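Local atomic coordinates of MsStt7d protein (Micromonas, PDB entry 4IX3), a protein that probably transfers phosphate from ATP to protein substrates, through the metal-binding kinase catalytic domain present here, as a homologue of the state transition kinase Stt7. Residues G31-V36 against E61-E66; M257-V262 against A269-F274; A302-D305 against G311-L314. All blocks are in the same frame, centred on the assembly; numbering follows the deposited sequence.

Contact 1 of 3, residues G31-V36 against E61-E66; sequences GNFGTV and ELLECE
E66 OE1 has two neighbours: K50 NZ, in a salt bridge, and the edge of the F33 ring, where CZ lies 3.3 Å from E66 OE1. The oxygen lies near the ring plane, so the slightly positive C-H edge probably suits it; the carboxylate plane is turned 87° from the ring. The face of the same ring is taken by L62, whose CB is 3.5 Å from the F33 ring centroid and only 5° off its normal, a close CH-pi contact. L62 CD1 adds to this at 3.7 Å from F33 CD2, and L63 CB lies farther off, 4.2 Å from F33 CE1. F33 reaches the helix because chi1 of 65° sets CG between its own backbone N and carbonyl carbon. An alanine at F33 is likely to strip L62 of its aromatic cover and leave the tip of the glycine-rich loop without its grip on the helix. That loop carries G31, which contacts ADP in a structure of this protein, and the K50-E66 pair corresponds to the lysine-glutamate bridge of active kinases. The loop leads into strand 34-41, while helix 59-76, in the position of the kinase C helix, rests on the sheet partly through L63, which touches K50 of strand 45-52 and both L107 and L109 of strand 106-112.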
ATOM      1  N   GLY B  31       3.737   3.534  -1.122  1.00 35.07           N
ATOM      2  CA  GLY B  31       3.724   2.442  -2.079  1.00 32.02           C
ATOM      3  C   GLY B  31       2.922   1.395  -1.358  1.00 27.28           C
ATOM      4  O   GLY B  31       1.990   1.731  -0.635  1.00 36.49           O
ATOM      5  N   ASN B  32       3.313   0.134  -1.469  1.00 22.83           N
ATOM      6  CA  ASN B  32       2.528  -0.897  -0.820  1.00 22.02           C
ATOM      7  C   ASN B  32       2.869  -1.028   0.663  1.00 18.90           C
ATOM      8  O   ASN B  32       1.979  -1.381   1.441  1.00 23.14           O
ATOM      9  CB  ASN B  32       2.663  -2.249  -1.541  1.00 23.71           C
ATOM     10  CG  ASN B  32       2.092  -2.214  -2.965  1.00 19.42           C
ATOM     11  OD1 ASN B  32       1.136  -1.482  -3.248  1.00 23.99           O
ATOM     12  ND2 ASN B  32       2.688  -2.980  -3.870  1.00 27.07           N
ATOM     13  N   PHE B  33       4.136  -0.900   1.037  1.00 15.03           N
ATOM     14  CA  PHE B  33       4.526  -1.211   2.409  1.00 13.82           C
ATOM     15  C   PHE B  33       5.304  -0.096   3.095  1.00 13.53           C
ATOM     16  O   PHE B  33       5.595  -0.254   4.275  1.00 15.52           O
ATOM     17  CB  PHE B  33       5.281  -2.532   2.505  1.00 14.58           C
ATOM     18  CG  PHE B  33       6.609  -2.489   1.784  1.00 13.76           C
ATOM     19  CD1 PHE B  33       7.735  -1.939   2.384  1.00 14.44           C
ATOM     20  CD2 PHE B  33       6.732  -2.993   0.486  1.00 16.63           C
ATOM     21  CE1 PHE B  33       8.963  -1.944   1.727  1.00 14.53           C
ATOM     22  CE2 PHE B  33       7.920  -2.961  -0.185  1.00 17.35           C
ATOM     23  CZ  PHE B  33       9.048  -2.445   0.445  1.00 14.83           C
ATOM     24  N   GLY B  34       5.635   0.967   2.363  1.00 12.72           N
ATOM     25  CA  GLY B  34       6.428   2.073   2.911  1.00 11.42           C
ATOM     26  C   GLY B  34       6.027   3.458   2.448  1.00 12.30           C
ATOM     27  O   GLY B  34       5.148   3.620   1.579  1.00 16.09           O
ATOM     28  N   THR B  35       6.661   4.463   3.023  1.00 11.33           N
ATOM     29  CA  THR B  35       6.380   5.844   2.691  1.00 12.57           C
ATOM     30  C   THR B  35       7.687   6.537   2.387  1.00 12.15           C
ATOM     31  O   THR B  35       8.660   6.389   3.143  1.00 11.97           O
ATOM     32  CB  THR B  35       5.667   6.577   3.848  1.00 15.13           C
ATOM     33  OG1 THR B  35       4.541   5.771   4.264  1.00 16.61           O
ATOM     34  CG2 THR B  35       5.156   7.934   3.414  1.00 21.35           C
ATOM     35  N   VAL B  36       7.740   7.253   1.272  1.00 14.18           N
ATOM     36  CA  VAL B  36       8.944   7.981   0.830  1.00 12.08           C
ATOM     37  C   VAL B  36       8.718   9.467   1.094  1.00 13.65           C
ATOM     38  O   VAL B  36       7.647   9.994   0.796  1.00 16.28           O
ATOM     39  CB  VAL B  36       9.278   7.692  -0.659  1.00 15.21           C
ATOM     40  CG1 VAL B  36      10.502   8.506  -1.051  1.00 18.17           C
ATOM     41  CG2 VAL B  36       9.521   6.203  -0.860  1.00 17.80           C
ATOM     42  N   GLU B  61       9.773  -6.368   7.394  1.00 17.85           N
ATOM     43  CA  GLU B  61      10.567  -7.396   6.709  1.00 16.92           C
ATOM     44  C   GLU B  61      10.740  -7.016   5.239  1.00 14.80           C
ATOM     45  O   GLU B  61      11.810  -7.213   4.642  1.00 14.60           O
ATOM     46  CB  GLU B  61       9.933  -8.769   6.894  1.00 20.48           C
ATOM     47  CG  GLU B  61      10.026  -9.288   8.339  1.00 29.77           C
ATOM     48  CD  GLU B  61       9.105  -8.616   9.388  1.00 43.80           C
ATOM     49  OE1 GLU B  61       8.054  -7.987   9.083  1.00 51.31           O
ATOM     50  OE2 GLU B  61       9.395  -8.768  10.601  1.00 53.43           O
ATOM     51  N   LEU B  62       9.719  -6.437   4.630  1.00 12.93           N
ATOM     52  CA  LEU B  62       9.833  -6.002   3.220  1.00 13.44           C
ATOM     53  C   LEU B  62      10.838  -4.840   3.094  1.00 12.19           C
ATOM     54  O   LEU B  62      11.625  -4.807   2.140  1.00 13.26           O
ATOM     55  CB  LEU B  62       8.439  -5.582   2.690  1.00 15.95           C
ATOM     56  CG  LEU B  62       7.479  -6.758   2.507  1.00 20.63           C
ATOM     57  CD1 LEU B  62       6.104  -6.170   2.259  1.00 28.43           C
ATOM     58  CD2 LEU B  62       7.913  -7.640   1.347  1.00 27.73           C
ATOM     59  N   LEU B  63      10.845  -3.900   4.048  1.00 11.41           N
ATOM     60  CA  LEU B  63      11.820  -2.824   3.975  1.00 10.82           C
ATOM     61  C   LEU B  63      13.227  -3.383   4.196  1.00 10.89           C
ATOM     62  O   LEU B  63      14.188  -2.895   3.571  1.00 11.23           O
ATOM     63  CB  LEU B  63      11.498  -1.741   5.007  1.00 10.99           C
ATOM     64  CG  LEU B  63      12.311  -0.451   4.901  1.00 10.33           C
ATOM     65  CD1 LEU B  63      11.916   0.331   3.646  1.00 13.80           C
ATOM     66  CD2 LEU B  63      12.075   0.435   6.136  1.00 11.96           C
ATOM     67  N   GLU B  64      13.387  -4.373   5.072  1.00 11.69           N
ATOM     68  CA  GLU B  64      14.689  -5.001   5.258  1.00 13.52           C
ATOM     69  C   GLU B  64      15.170  -5.679   3.987  1.00 13.10           C
ATOM     70  O   GLU B  64      16.361  -5.616   3.662  1.00 14.13           O
ATOM     71  CB  GLU B  64      14.641  -5.995   6.402  1.00 15.06           C
ATOM     72  CG  GLU B  64      14.689  -5.293   7.755  1.00 16.25           C
ATOM     73  CD  GLU B  64      14.443  -6.224   8.924  1.00 19.58           C
ATOM     74  OE1 GLU B  64      13.915  -7.328   8.733  1.00 23.67           O
ATOM     75  OE2 GLU B  64      14.623  -5.734  10.056  1.00 21.57           O
ATOM     76  N   CYS B  65      14.266  -6.339   3.270  1.00 12.86           N
ATOM     77  CA  CYS B  65      14.652  -6.925   1.997  0.50 13.44           C
ATOM     78  C   CYS B  65      15.053  -5.837   0.997  1.00 11.43           C
ATOM     79  O   CYS B  65      16.073  -5.986   0.267  1.00 12.40           O
ATOM     80  CB  CYS B  65      13.516  -7.770   1.456  0.50 16.47           C
ATOM     81  SG  CYS B  65      14.081  -8.878   0.166  0.50 18.08           S
ATOM     82  N   GLU B  66      14.261  -4.785   0.876  1.00 11.40           N
ATOM     83  CA  GLU B  66      14.613  -3.673   0.010  1.00 11.57           C
ATOM     84  C   GLU B  66      15.994  -3.131   0.375  1.00 10.39           C
ATOM     85  O   GLU B  66      16.822  -2.806  -0.499  1.00 12.07           O
ATOM     86  CB  GLU B  66      13.569  -2.571   0.115  1.00 11.18           C
ATOM     87  CG  GLU B  66      13.916  -1.375  -0.745  1.00 11.99           C
ATOM     88  CD  GLU B  66      12.784  -0.376  -0.858  1.00 11.40           C
ATOM     89  OE1 GLU B  66      11.731  -0.624  -0.210  1.00 12.25           O
ATOM     90  OE2 GLU B  66      12.967   0.663  -1.527  1.00 13.09           O
TER

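Contact 2 of 3, residues M257-V262 against A269-F274; sequences MLQLAV and AGLERF
F274 swings CG opposite its backbone N (chi1 174°), while L258 keeps CG beside its own N (chi1 -71°), and these two choices bring the phenyl ring and the isobutyl group together between two helices. Both methyls of L258 work on the ring. CD2 lies over one face, 4.2 Å from the F274 ring centroid, in a CH-pi contact, and CD1 comes obliquely to the same side, 3.5 Å from F274 CE1. The leucine side chain stands roughly perpendicular to that of the phenylalanine, with both methyls near the CE1 corner of the ring. One turn back, L271 supports the same fork: its CD1 is 4.2 Å from L258 CD1. Its other methyl turns to the neighbouring glutamine, with L271 CD2 4.2 Å from Q259 CG. No hydrogen bond links the two segments; they are joined by buried, mainly apolar packing. The axes of the short helical segments come no closer than 10.8 Å and run at 121° to each other, a spacing bridged by leucine and phenylalanine side chains. In the C-lobe of the kinase fold, helix 246-261 corresponds to the central F helix, and 268-280 probably to the G helix. M257 and L260 pack on helix 141-161, L258 also touches C315 of helix 302-318, and the F274 ring meets that of F288 on helix 285-291.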
ATOM      1  N   MET B 257       8.594   1.175 -23.508  1.00 10.64           N
ATOM      2  CA  MET B 257       8.866   1.532 -24.889  1.00 10.08           C
ATOM      3  C   MET B 257       7.616   1.997 -25.652  1.00 11.07           C
ATOM      4  O   MET B 257       7.671   3.017 -26.363  1.00 11.04           O
ATOM      5  CB  MET B 257       9.449   0.346 -25.611  1.00 11.49           C
ATOM      6  CG  MET B 257       9.760   0.673 -27.079  1.00 12.17           C
ATOM      7  SD  MET B 257      10.941  -0.463 -27.762  1.00 16.80           S
ATOM      8  CE  MET B 257      10.921   0.077 -29.489  1.00 16.67           C
ATOM      9  N   LEU B 258       6.494   1.273 -25.481  1.00 10.99           N
ATOM     10  CA  LEU B 258       5.247   1.708 -26.122  1.00 11.58           C
ATOM     11  C   LEU B 258       4.898   3.125 -25.720  1.00 11.73           C
ATOM     12  O   LEU B 258       4.457   3.925 -26.542  1.00 12.78           O
ATOM     13  CB  LEU B 258       4.104   0.783 -25.742  1.00 11.88           C
ATOM     14  CG  LEU B 258       4.166  -0.623 -26.381  1.00 12.06           C
ATOM     15  CD1 LEU B 258       3.297  -1.632 -25.666  1.00 13.61           C
ATOM     16  CD2 LEU B 258       3.778  -0.571 -27.873  1.00 15.94           C
ATOM     17  N   GLN B 259       4.975   3.432 -24.413  1.00 11.20           N
ATOM     18  CA  GLN B 259       4.599   4.755 -23.982  1.00 11.44           C
ATOM     19  C   GLN B 259       5.547   5.846 -24.458  1.00 11.38           C
ATOM     20  O   GLN B 259       5.112   6.938 -24.780  1.00 12.94           O
ATOM     21  CB  GLN B 259       4.459   4.746 -22.465  1.00 11.99           C
ATOM     22  CG  GLN B 259       3.398   3.769 -21.987  1.00 12.25           C
ATOM     23  CD  GLN B 259       2.866   4.070 -20.608  1.00 12.69           C
ATOM     24  OE1 GLN B 259       1.671   4.411 -20.422  1.00 17.53           O
ATOM     25  NE2 GLN B 259       3.697   3.825 -19.642  1.00 10.75           N
ATOM     26  N   LEU B 260       6.855   5.561 -24.420  1.00 11.39           N
ATOM     27  CA  LEU B 260       7.787   6.570 -24.934  1.00 11.04           C
ATOM     28  C   LEU B 260       7.554   6.796 -26.435  1.00 10.84           C
ATOM     29  O   LEU B 260       7.662   7.922 -26.888  1.00 11.49           O
ATOM     30  CB  LEU B 260       9.228   6.119 -24.681  1.00 11.89           C
ATOM     31  CG  LEU B 260       9.561   6.016 -23.186  1.00 13.27           C
ATOM     32  CD1 LEU B 260      10.975   5.502 -23.104  1.00 18.04           C
ATOM     33  CD2 LEU B 260       9.385   7.389 -22.558  1.00 21.79           C
ATOM     34  N   ALA B 261       7.320   5.708 -27.170  1.00 10.73           N
ATOM     35  CA  ALA B 261       7.242   5.769 -28.632  1.00 11.70           C
ATOM     36  C   ALA B 261       5.961   6.403 -29.164  1.00 12.39           C
ATOM     37  O   ALA B 261       5.996   6.978 -30.261  1.00 13.43           O
ATOM     38  CB  ALA B 261       7.412   4.364 -29.197  1.00 12.54           C
ATOM     39  N   VAL B 262       4.848   6.293 -28.428  1.00 13.19           N
ATOM     40  CA  VAL B 262       3.516   6.678 -28.973  1.00 13.35           C
ATOM     41  C   VAL B 262       2.820   7.581 -27.964  1.00 12.98           C
ATOM     42  O   VAL B 262       2.449   7.096 -26.868  1.00 14.86           O
ATOM     43  CB  VAL B 262       2.634   5.462 -29.271  1.00 14.46           C
ATOM     44  CG1 VAL B 262       1.332   5.876 -29.949  1.00 16.53           C
ATOM     45  CG2 VAL B 262       3.382   4.433 -30.114  1.00 16.76           C
ATOM     46  N   ALA B 269      -5.140   4.851 -19.741  1.00 19.05           N
ATOM     47  CA  ALA B 269      -6.196   4.342 -20.589  1.00 18.82           C
ATOM     48  C   ALA B 269      -5.685   3.971 -21.982  1.00 17.54           C
ATOM     49  O   ALA B 269      -6.113   2.952 -22.545  1.00 20.01           O
ATOM     50  CB  ALA B 269      -7.332   5.359 -20.693  1.00 22.98           C
ATOM     51  N   GLY B 270      -4.747   4.745 -22.528  1.00 19.71           N
ATOM     52  CA  GLY B 270      -4.210   4.463 -23.870  1.00 19.69           C
ATOM     53  C   GLY B 270      -3.425   3.153 -23.862  1.00 16.81           C
ATOM     54  O   GLY B 270      -3.621   2.272 -24.687  1.00 19.25           O
ATOM     55  N   LEU B 271      -2.515   2.989 -22.889  1.00 17.63           N
ATOM     56  CA  LEU B 271      -1.754   1.734 -22.830  1.00 15.27           C
ATOM     57  C   LEU B 271      -2.675   0.556 -22.577  1.00 16.60           C
ATOM     58  O   LEU B 271      -2.513  -0.513 -23.172  1.00 18.29           O
ATOM     59  CB  LEU B 271      -0.681   1.839 -21.726  1.00 16.48           C
ATOM     60  CG  LEU B 271       0.182   0.594 -21.532  1.00 15.35           C
ATOM     61  CD1 LEU B 271       0.985   0.337 -22.780  1.00 17.77           C
ATOM     62  CD2 LEU B 271       1.078   0.747 -20.304  1.00 16.77           C
ATOM     63  N   GLU B 272      -3.651   0.760 -21.675  1.00 16.89           N
ATOM     64  CA  GLU B 272      -4.623  -0.314 -21.391  1.00 18.91           C
ATOM     65  C   GLU B 272      -5.392  -0.736 -22.654  1.00 19.43           C
ATOM     66  O   GLU B 272      -5.521  -1.935 -22.921  1.00 20.24           O
ATOM     67  CB  GLU B 272      -5.612   0.114 -20.295  1.00 19.63           C
ATOM     68  CG  GLU B 272      -6.610  -0.969 -19.901  1.00 27.14           C
ATOM     69  CD  GLU B 272      -7.539  -0.559 -18.768  1.00 43.92           C
ATOM     70  OE1 GLU B 272      -7.653   0.656 -18.494  1.00 55.15           O
ATOM     71  OE2 GLU B 272      -8.186  -1.464 -18.189  1.00 52.62           O
ATOM     72  N   ARG B 273      -5.829   0.231 -23.460  1.00 19.55           N
ATOM     73  CA  ARG B 273      -6.567  -0.091 -24.697  1.00 20.61           C
ATOM     74  C   ARG B 273      -5.643  -0.870 -25.638  1.00 20.45           C
ATOM     75  O   ARG B 273      -6.030  -1.887 -26.239  1.00 21.38           O
ATOM     76  CB  ARG B 273      -7.031   1.171 -25.422  1.00 21.64           C
ATOM     77  CG  ARG B 273      -7.736   0.839 -26.739  1.00 26.77           C
ATOM     78  CD  ARG B 273      -8.747   1.893 -27.090  1.00 33.72           C
ATOM     79  NE  ARG B 273      -8.126   3.066 -27.683  1.00 38.86           N
ATOM     80  CZ  ARG B 273      -8.103   3.345 -28.984  1.00 36.57           C
ATOM     81  NH1 ARG B 273      -8.530   2.475 -29.890  1.00 43.88           N
ATOM     82  NH2 ARG B 273      -7.611   4.513 -29.368  1.00 32.80           N
ATOM     83  N   PHE B 274      -4.417  -0.372 -25.838  1.00 19.17           N
ATOM     84  CA  PHE B 274      -3.476  -1.068 -26.700  1.00 17.71           C
ATOM     85  C   PHE B 274      -3.248  -2.496 -26.241  1.00 15.69           C
ATOM     86  O   PHE B 274      -3.307  -3.429 -27.049  1.00 19.41           O
ATOM     87  CB  PHE B 274      -2.129  -0.341 -26.802  1.00 16.75           C
ATOM     88  CG  PHE B 274      -1.089  -1.118 -27.572  1.00 16.60           C
ATOM     89  CD1 PHE B 274      -0.322  -2.089 -26.935  1.00 17.09           C
ATOM     90  CD2 PHE B 274      -1.027  -1.027 -28.946  1.00 22.47           C
ATOM     91  CE1 PHE B 274       0.613  -2.838 -27.620  1.00 17.28           C
ATOM     92  CE2 PHE B 274      -0.093  -1.789 -29.641  1.00 20.71           C
ATOM     93  CZ  PHE B 274       0.660  -2.746 -29.002  1.00 20.42           C
TER

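Contact 3 of 3, residues A302-D305 against G311-L314; sequences AALD and GWDL
L304 and W312 form the tightly packed side of a contact in the kinase C-lobe, in helix 302-318, probably the H helix. L304 CA and G311 CA are only 4.0 Å apart, far too close for a separation of seven positions along a straight helix, which means that 302-318 cannot be one. W312 N donates to L304 O at 3.2 Å, a bond tilted out of the carbonyl plane. The indole folds back over the leucine because W312 CG sits beside its own backbone N (chi1 -73°). L304 CB lies 3.5 Å from the centroid of the W312 five-membered ring, almost exactly on its normal, in a CH-pi contact, and L304 CD1 reaches the six-membered ring, 3.8 Å from W312 CZ3. The second methyl, L304 CD2, packs on the G311 backbone, 3.7 Å from G311 C. A CB on G311 would run into L304 CA. Behind the leucine, A261 and M257 of helix 246-261 back L304. The other side is looser and wetter. A water there accepts from G311 N at 2.9 Å and also bonds to A303 O, so it bridges main-chain atoms that do not meet directly. D305 is exposed, but its carboxylate turns back to the indole edge: W312 NE1 donates to D305 OD1 at 2.9 Å and 154°, in the ring plane, meeting the oxygen on its anti side and 34° out of the carboxylate plane.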
ATOM      1  N   ALA B 302       4.594   6.519 -35.784  1.00 15.48           N
ATOM      2  CA  ALA B 302       5.816   6.726 -36.611  1.00 15.41           C
ATOM      3  C   ALA B 302       7.080   6.155 -35.961  1.00 13.50           C
ATOM      4  O   ALA B 302       7.949   5.596 -36.665  1.00 15.27           O
ATOM      5  CB  ALA B 302       6.045   8.190 -36.921  1.00 15.81           C
ATOM      6  N   ALA B 303       7.272   6.334 -34.644  1.00 13.62           N
ATOM      7  CA  ALA B 303       8.507   5.848 -34.034  1.00 13.07           C
ATOM      8  C   ALA B 303       8.691   4.336 -34.154  1.00 14.49           C
ATOM      9  O   ALA B 303       9.831   3.849 -34.238  1.00 14.21           O
ATOM     10  CB  ALA B 303       8.640   6.339 -32.578  1.00 14.24           C
ATOM     11  N   LEU B 304       7.597   3.587 -34.052  1.00 13.35           N
ATOM     12  CA  LEU B 304       7.633   2.145 -34.171  1.00 14.70           C
ATOM     13  C   LEU B 304       7.728   1.739 -35.647  1.00 13.98           C
ATOM     14  O   LEU B 304       8.344   0.705 -35.955  1.00 13.59           O
ATOM     15  CB  LEU B 304       6.409   1.498 -33.506  1.00 14.83           C
ATOM     16  CG  LEU B 304       6.277   1.860 -32.013  1.00 14.29           C
ATOM     17  CD1 LEU B 304       5.027   1.178 -31.465  1.00 17.87           C
ATOM     18  CD2 LEU B 304       7.528   1.366 -31.284  1.00 14.88           C
ATOM     19  N   ASP B 305       7.079   2.526 -36.526  1.00 14.31           N
ATOM     20  CA  ASP B 305       7.122   2.265 -37.974  1.00 15.22           C
ATOM     21  C   ASP B 305       8.519   2.499 -38.565  1.00 13.06           C
ATOM     22  O   ASP B 305       8.854   1.909 -39.598  1.00 15.41           O
ATOM     23  CB  ASP B 305       6.201   3.249 -38.691  1.00 15.56           C
ATOM     24  CG  ASP B 305       4.721   2.954 -38.442  1.00 16.88           C
ATOM     25  OD1 ASP B 305       4.375   1.797 -38.138  1.00 19.80           O
ATOM     26  OD2 ASP B 305       3.900   3.890 -38.600  1.00 20.82           O
ATOM     27  N   GLY B 311      11.055  -0.629 -34.467  1.00 13.87           N
ATOM     28  CA  GLY B 311      10.504  -0.458 -33.115  1.00 13.93           C
ATOM     29  C   GLY B 311       9.380  -1.447 -32.845  1.00 14.43           C
ATOM     30  O   GLY B 311       9.279  -2.010 -31.743  1.00 13.02           O
ATOM     31  N   TRP B 312       8.480  -1.650 -33.812  1.00 14.48           N
ATOM     32  CA  TRP B 312       7.493  -2.719 -33.654  1.00 14.93           C
ATOM     33  C   TRP B 312       8.172  -4.039 -33.373  1.00 14.66           C
ATOM     34  O   TRP B 312       7.666  -4.841 -32.560  1.00 15.33           O
ATOM     35  CB  TRP B 312       6.631  -2.881 -34.900  1.00 15.02           C
ATOM     36  CG  TRP B 312       5.622  -1.790 -35.085  1.00 16.04           C
ATOM     37  CD1 TRP B 312       5.534  -0.889 -36.127  1.00 16.08           C
ATOM     38  CD2 TRP B 312       4.438  -1.563 -34.254  1.00 16.49           C
ATOM     39  NE1 TRP B 312       4.387  -0.148 -36.018  1.00 17.75           N
ATOM     40  CE2 TRP B 312       3.711  -0.463 -34.879  1.00 18.34           C
ATOM     41  CE3 TRP B 312       3.956  -2.125 -33.074  1.00 19.01           C
ATOM     42  CZ2 TRP B 312       2.529   0.037 -34.339  1.00 21.64           C
ATOM     43  CZ3 TRP B 312       2.758  -1.628 -32.554  1.00 21.25           C
ATOM     44  CH2 TRP B 312       2.059  -0.572 -33.171  1.00 22.49           C
ATOM     45  N   ASP B 313       9.231  -4.371 -34.114  1.00 14.20           N
ATOM     46  CA  ASP B 313       9.860  -5.648 -33.935  1.00 14.18           C
ATOM     47  C   ASP B 313      10.435  -5.755 -32.521  1.00 13.95           C
ATOM     48  O   ASP B 313      10.355  -6.815 -31.914  1.00 14.26           O
ATOM     49  CB  ASP B 313      10.980  -5.902 -34.966  1.00 16.47           C
ATOM     50  CG  ASP B 313      11.434  -7.356 -34.932  1.00 20.40           C
ATOM     51  OD1 ASP B 313      12.525  -7.635 -34.393  1.00 18.68           O
ATOM     52  OD2 ASP B 313      10.667  -8.258 -35.371  1.00 27.82           O
ATOM     53  N   LEU B 314      11.060  -4.693 -32.019  1.00 12.64           N
ATOM     54  CA  LEU B 314      11.669  -4.768 -30.678  1.00 12.44           C
ATOM     55  C   LEU B 314      10.589  -4.908 -29.608  1.00 12.16           C
ATOM     56  O   LEU B 314      10.722  -5.675 -28.650  1.00 13.16           O
ATOM     57  CB  LEU B 314      12.534  -3.526 -30.405  1.00 13.17           C
ATOM     58  CG  LEU B 314      13.142  -3.457 -29.002  1.00 12.21           C
ATOM     59  CD1 LEU B 314      13.921  -4.715 -28.610  1.00 13.25           C
ATOM     60  CD2 LEU B 314      13.980  -2.182 -28.846  1.00 13.87           C
TER
HETATM   61  O   HOH W   1      11.490   2.004 -35.501  1.00 15.16           O

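In the fold
The three contacts follow one another along the chain, and none nests within or crosses another. Contact 1 comes first and closes a loop holding most of strand 34-41 and all of strand 45-52, tying the glycine-rich loop to helix 59-76 in the N-lobe. Contact 2 closes a short connection between consecutive helices, 246-261 and 268-280, and contact 3 joins two parts of helix 302-318 only six residues apart; both belong to the C-lobe. They touch each other, with A261 CB 3.7 Å from L304 CD2 and M257 SD 3.7 Å from L314 CD2, so helix 246-261 serves both. Contact 1 lies on the opposite side of the chain's centre, its nearest atoms about 17 Å from those of contact 2.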